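Local coordinates for MdbA protein (Corynebacterium matruchotii ATCC 14266, PDB 6BO0), which probably catalyses the formation of disulfide bonds in exported proteins, as a thiol-disulfide oxidoreductase of the DsbA family with a thioredoxin fold, at residues K64-E68 with D69-K73. Sequence-based numbering, arbitrary orientation. Where two conformers were deposited one is given.
Sequences KKLIE and DGKVK
Lys65 and Asp69 form a salt bridge on the exposed side of the last turn of helix 51-68. In one of the two conformers of Lys65, NZ lies 2.7 Å from Asp69 OD2 and approaches it on its syn side. In that conformer the Lys65 chain runs out extended and bends only at its last torsion (chi4 56°), which turns NZ back onto the carboxylate. Asp69 N also donates to Lys65 O, at 2.9 Å.

Backbone bonds then end the helix in a Schellman motif. Lys71 N reaches Leu66 O at 3.0 Å, nearly in line with the carbonyl. Gly70 N bonds Ile67 O at 3.0 Å, from well above the carbonyl plane. Gly70 has positive phi (86°), a conformation that suits a residue without a side chain. The bond from Val72 N to Leu66 O is weak.

Water bridges Ile67 O and Val72 O, donating to both. Ser32 OG bonds Glu68 O, so side-chain and solvent groups serve carbonyls of the final turn.

Apolar contacts lie on the inner side. Val72 CG2 touches Leu66 CB at 3.7 Å and Ile67 CG1 at 3.8 Å, and the Ile67 and Val72 side chains lie roughly perpendicular. Ile67 also packs on Phe19 and Leu30.

The contact is the tight link from helix 51-68 to strand 72-78 of the central sheet. Its chemistry implies that backbone bonds and Gly70 end the helix and turn the chain, with the Lys65-Asp69 charges outside and buried Val72 starting the strand against the helix.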
loop_
_atom_site.group_PDB
_atom_site.type_symbol
_atom_site.label_atom_id
_atom_site.label_comp_id
_atom_site.label_asym_id
_atom_site.label_seq_id
_atom_site.Cartn_x
_atom_site.Cartn_y
_atom_site.Cartn_z
ATOM N N LYS A 64 -8.356 0.503 -9.264
ATOM C CA LYS A 64 -8.383 -0.945 -9.482
ATOM C C LYS A 64 -8.764 -1.303 -10.925
ATOM O O LYS A 64 -8.134 -2.134 -11.585
ATOM C CB LYS A 64 -9.354 -1.586 -8.524
ATOM C CG LYS A 64 -9.354 -3.087 -8.531
ATOM C CD LYS A 64 -10.315 -3.575 -7.460
ATOM C CE LYS A 64 -10.496 -5.063 -7.476
ATOM N NZ LYS A 64 -11.413 -5.526 -8.558
ATOM N N LYS A 65 -9.760 -0.611 -11.440
ATOM C CA LYS A 65 -10.199 -0.870 -12.800
ATOM C C LYS A 65 -9.144 -0.484 -13.831
ATOM O O LYS A 65 -8.895 -1.231 -14.785
ATOM C CB LYS A 65 -11.501 -0.150 -13.087
ATOM C CG LYS A 65 -12.002 -0.415 -14.512
ATOM C CD LYS A 65 -13.471 -0.084 -14.727
ATOM C CE LYS A 65 -13.865 -0.184 -16.201
ATOM N NZ LYS A 65 -13.570 -1.510 -16.794
ATOM N N LEU A 66 -8.527 0.683 -13.646
ATOM C CA LEU A 66 -7.470 1.094 -14.546
ATOM C C LEU A 66 -6.329 0.073 -14.564
ATOM O O LEU A 66 -5.762 -0.204 -15.616
ATOM C CB LEU A 66 -6.955 2.488 -14.184
ATOM C CG LEU A 66 -7.940 3.643 -14.387
ATOM C CD1 LEU A 66 -7.331 4.891 -13.810
ATOM C CD2 LEU A 66 -8.307 3.836 -15.851
ATOM N N ILE A 67 -5.975 -0.468 -13.394
ATOM C CA ILE A 67 -4.914 -1.482 -13.349
ATOM C C ILE A 67 -5.366 -2.745 -14.107
ATOM O O ILE A 67 -4.677 -3.290 -14.983
ATOM C CB ILE A 67 -4.550 -1.876 -11.903
ATOM C CG1 ILE A 67 -3.991 -0.684 -11.115
ATOM C CG2 ILE A 67 -3.479 -2.997 -11.921
ATOM C CD1 ILE A 67 -3.956 -0.906 -9.621
ATOM N N GLU A 68 -6.552 -3.207 -13.767
ATOM C CA GLU A 68 -7.017 -4.456 -14.347
ATOM C C GLU A 68 -7.071 -4.373 -15.873
ATOM O O GLU A 68 -6.681 -5.313 -16.586
ATOM C CB GLU A 68 -8.378 -4.815 -13.768
ATOM C CG GLU A 68 -8.222 -5.277 -12.318
ATOM C CD GLU A 68 -9.482 -5.697 -11.623
ATOM O OE1 GLU A 68 -10.574 -5.433 -12.143
ATOM O OE2 GLU A 68 -9.364 -6.309 -10.528
ATOM N N ASP A 69 -7.525 -3.227 -16.370
ATOM C CA ASP A 69 -7.708 -3.045 -17.800
ATOM C C ASP A 69 -6.415 -2.779 -18.569
ATOM O O ASP A 69 -6.452 -2.709 -19.794
ATOM C CB ASP A 69 -8.723 -1.945 -18.029
ATOM C CG ASP A 69 -10.121 -2.334 -17.561
ATOM O OD1 ASP A 69 -10.345 -3.494 -17.083
ATOM O OD2 ASP A 69 -11.003 -1.472 -17.652
ATOM N N GLY A 70 -5.289 -2.616 -17.890
ATOM C CA GLY A 70 -4.019 -2.440 -18.551
ATOM C C GLY A 70 -3.732 -1.000 -18.917
ATOM O O GLY A 70 -2.759 -0.723 -19.634
ATOM N N LYS A 71 -4.455 -0.067 -18.292
ATOM C CA LYS A 71 -4.243 1.362 -18.576
ATOM C C LYS A 71 -3.099 1.974 -17.774
ATOM O O LYS A 71 -2.473 2.935 -18.232
ATOM C CB LYS A 71 -5.521 2.183 -18.321
ATOM C CG LYS A 71 -6.747 1.746 -19.099
ATOM C CD LYS A 71 -6.620 1.974 -20.596
ATOM C CE LYS A 71 -6.844 3.427 -20.973
ATOM N NZ LYS A 71 -6.861 3.642 -22.457
ATOM N N VAL A 72 -2.819 1.411 -16.601
ATOM C CA VAL A 72 -1.795 1.918 -15.720
ATOM C C VAL A 72 -1.043 0.768 -15.061
ATOM O O VAL A 72 -1.581 -0.341 -14.879
ATOM C CB VAL A 72 -2.366 2.809 -14.571
ATOM C CG1 VAL A 72 -3.068 4.034 -15.135
ATOM C CG2 VAL A 72 -3.302 2.043 -13.645
ATOM N N LYS A 73 0.214 1.075 -14.741
ATOM C CA LYS A 73 1.048 0.291 -13.846
ATOM C C LYS A 73 1.180 1.182 -12.617
ATOM O O LYS A 73 1.722 2.286 -12.704
ATOM C CB LYS A 73 2.432 0.061 -14.471
ATOM C CG LYS A 73 3.476 -0.533 -13.537
ATOM C CD LYS A 73 4.843 -0.646 -14.181
ATOM C CE LYS A 73 4.951 -1.904 -15.013
ATOM N NZ LYS A 73 6.295 -2.025 -15.646
HETATM O O HOH W 1 -2.129 -2.914 -15.795
HETATM O O HOH W 2 -9.594 -6.294 -17.089
HETATM O O HOH W 3 -11.833 -4.059 -13.978
#